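Local coordinates for cell wall surface anchor family protein (Streptococcus pneumoniae, PDB 4OQ1) that probably anchors the pneumococcal pilus to the cell wall, as the ancillary pilin at the base of the fibre, at residues Phe89-Leu94 with Arg111-Thr116. The protein carries 3 engineered substitutions. Sequence-based numbering, arbitrary orientation.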
# COMPACT_ATOMS: atom_id res chain seq x y z
N PHE A 89 -0.78 -12.45 -35.79
CA PHE A 89 0.51 -11.98 -36.18
C PHE A 89 1.44 -11.87 -34.98
O PHE A 89 0.99 -11.58 -33.84
CB PHE A 89 0.38 -10.62 -36.82
CG PHE A 89 -0.53 -10.62 -37.98
CD1 PHE A 89 -0.22 -11.33 -39.15
CD2 PHE A 89 -1.72 -9.92 -37.93
CE1 PHE A 89 -1.09 -11.35 -40.22
CE2 PHE A 89 -2.58 -9.91 -39.03
CZ PHE A 89 -2.28 -10.60 -40.17
N GLU A 90 2.73 -12.08 -35.22
CA GLU A 90 3.74 -11.91 -34.18
C GLU A 90 3.85 -10.49 -33.74
O GLU A 90 3.93 -9.58 -34.57
CB GLU A 90 5.12 -12.31 -34.69
CG GLU A 90 5.21 -13.77 -35.06
CD GLU A 90 6.61 -14.33 -35.09
OE1 GLU A 90 7.54 -13.72 -34.50
OE2 GLU A 90 6.75 -15.43 -35.71
N MET A 91 3.93 -10.30 -32.42
CA MET A 91 4.16 -8.94 -31.88
C MET A 91 5.46 -8.87 -31.15
O MET A 91 5.92 -9.85 -30.54
CB MET A 91 3.11 -8.47 -30.87
CG MET A 91 1.84 -9.22 -30.88
SD MET A 91 0.73 -8.75 -29.53
CE MET A 91 0.88 -6.99 -29.61
N THR A 92 6.05 -7.71 -31.22
CA THR A 92 7.17 -7.40 -30.34
C THR A 92 6.89 -6.09 -29.53
O THR A 92 6.45 -5.05 -30.11
CB THR A 92 8.49 -7.32 -31.13
OG1 THR A 92 9.58 -7.10 -30.23
CG2 THR A 92 8.48 -6.18 -32.12
N PHE A 93 7.15 -6.14 -28.22
CA PHE A 93 7.19 -4.92 -27.35
C PHE A 93 8.56 -4.24 -27.29
O PHE A 93 9.39 -4.61 -26.48
CB PHE A 93 6.83 -5.31 -25.95
CG PHE A 93 5.40 -5.75 -25.79
CD1 PHE A 93 4.43 -4.85 -25.37
CD2 PHE A 93 5.03 -7.07 -26.03
CE1 PHE A 93 3.12 -5.26 -25.20
CE2 PHE A 93 3.72 -7.49 -25.86
CZ PHE A 93 2.78 -6.58 -25.45
N LEU A 94 8.75 -3.23 -28.11
CA LEU A 94 9.94 -2.41 -28.12
C LEU A 94 9.88 -1.37 -26.98
O LEU A 94 9.07 -1.49 -26.08
CB LEU A 94 10.12 -1.75 -29.50
CG LEU A 94 10.13 -2.65 -30.74
CD1 LEU A 94 10.46 -1.85 -31.97
CD2 LEU A 94 11.15 -3.79 -30.60
N ARG A 111 -9.82 -6.95 -31.10
CA ARG A 111 -10.51 -6.85 -29.83
C ARG A 111 -9.64 -6.74 -28.59
O ARG A 111 -10.08 -6.24 -27.55
CB ARG A 111 -11.38 -8.07 -29.69
CG ARG A 111 -12.79 -7.82 -30.21
CD ARG A 111 -13.77 -8.96 -29.95
NE ARG A 111 -14.50 -8.79 -28.70
CZ ARG A 111 -15.59 -8.06 -28.57
NH1 ARG A 111 -16.07 -7.40 -29.62
NH2 ARG A 111 -16.23 -8.02 -27.41
N SER A 112 -8.42 -7.25 -28.67
CA SER A 112 -7.46 -7.24 -27.60
C SER A 112 -6.04 -7.07 -28.12
O SER A 112 -5.67 -7.77 -29.06
CB SER A 112 -7.49 -8.67 -26.96
OG SER A 112 -6.67 -8.74 -25.81
N ILE A 113 -5.25 -6.19 -27.53
CA ILE A 113 -3.82 -6.07 -27.83
C ILE A 113 -3.01 -7.03 -26.94
O ILE A 113 -2.08 -7.64 -27.44
CB ILE A 113 -3.36 -4.68 -27.68
CG1 ILE A 113 -4.11 -3.86 -28.72
CG2 ILE A 113 -1.84 -4.56 -27.88
CD1 ILE A 113 -3.82 -2.40 -28.75
N ILE A 114 -3.43 -7.21 -25.69
CA ILE A 114 -2.69 -8.04 -24.75
C ILE A 114 -3.64 -8.69 -23.79
O ILE A 114 -4.55 -8.07 -23.27
CB ILE A 114 -1.79 -7.19 -23.82
CG1 ILE A 114 -0.83 -6.35 -24.61
CG2 ILE A 114 -1.01 -8.11 -22.87
CD1 ILE A 114 0.10 -5.54 -23.73
N GLN A 115 -3.44 -9.96 -23.52
CA GLN A 115 -4.33 -10.59 -22.60
C GLN A 115 -3.60 -11.67 -21.86
O GLN A 115 -3.39 -12.74 -22.43
CB GLN A 115 -5.55 -11.16 -23.33
CG GLN A 115 -6.60 -11.81 -22.41
CD GLN A 115 -7.01 -10.90 -21.21
OE1 GLN A 115 -6.59 -11.14 -20.05
NE2 GLN A 115 -7.80 -9.84 -21.50
N THR A 116 -3.20 -11.39 -20.62
CA THR A 116 -2.40 -12.29 -19.81
C THR A 116 -3.00 -12.36 -18.42
O THR A 116 -3.93 -11.63 -18.07
CB THR A 116 -0.91 -11.87 -19.71
OG1 THR A 116 -0.76 -10.60 -19.02
CG2 THR A 116 -0.32 -11.76 -21.03
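Phe93 and Ile114 approach from opposite directions across the N-terminal domain of the pilin, where strand 85-93 faces the bulged strand edge at 114-115. With CG anti to the carbonyl carbon (chi1 -67°), the Phe93 ring extends its CE1-CZ edge toward Ile114, and Phe93 CZ lies 3.3 Å from Ile114 CD1. Ile114 CG1 follows in the ring plane, the isoleucine branch abutting the edge. His50 meets the same ring with planes near perpendicular, and Tyr37 and Val41 of helix 37-42 also touch Phe93. This is the tight end. The neighbouring pair is looser: the Met91 chain, bent at chi3 (44°), crosses Ile113 at about a right angle. Met91 CE is 4.0 Å from Ile113 CG2, and Met91 SD is 3.7 Å from the backbone Ile113 O. A classic beta bulge sets Ile113 and Ile114 together opposite Tyr121 on the adjoining strand, consistent with two consecutive residues sharing the contact, Ile113 by its CG2 branch while the rest of its side chain leads away. The solvent side is marked by the exposed Glu90 and Gln115. With no hydrogen bond between the segments and CA atoms of Met91 and Ile113 9.4 Å apart, cohesion here rests on van der Waals and hydrophobic packing of four buried side chains.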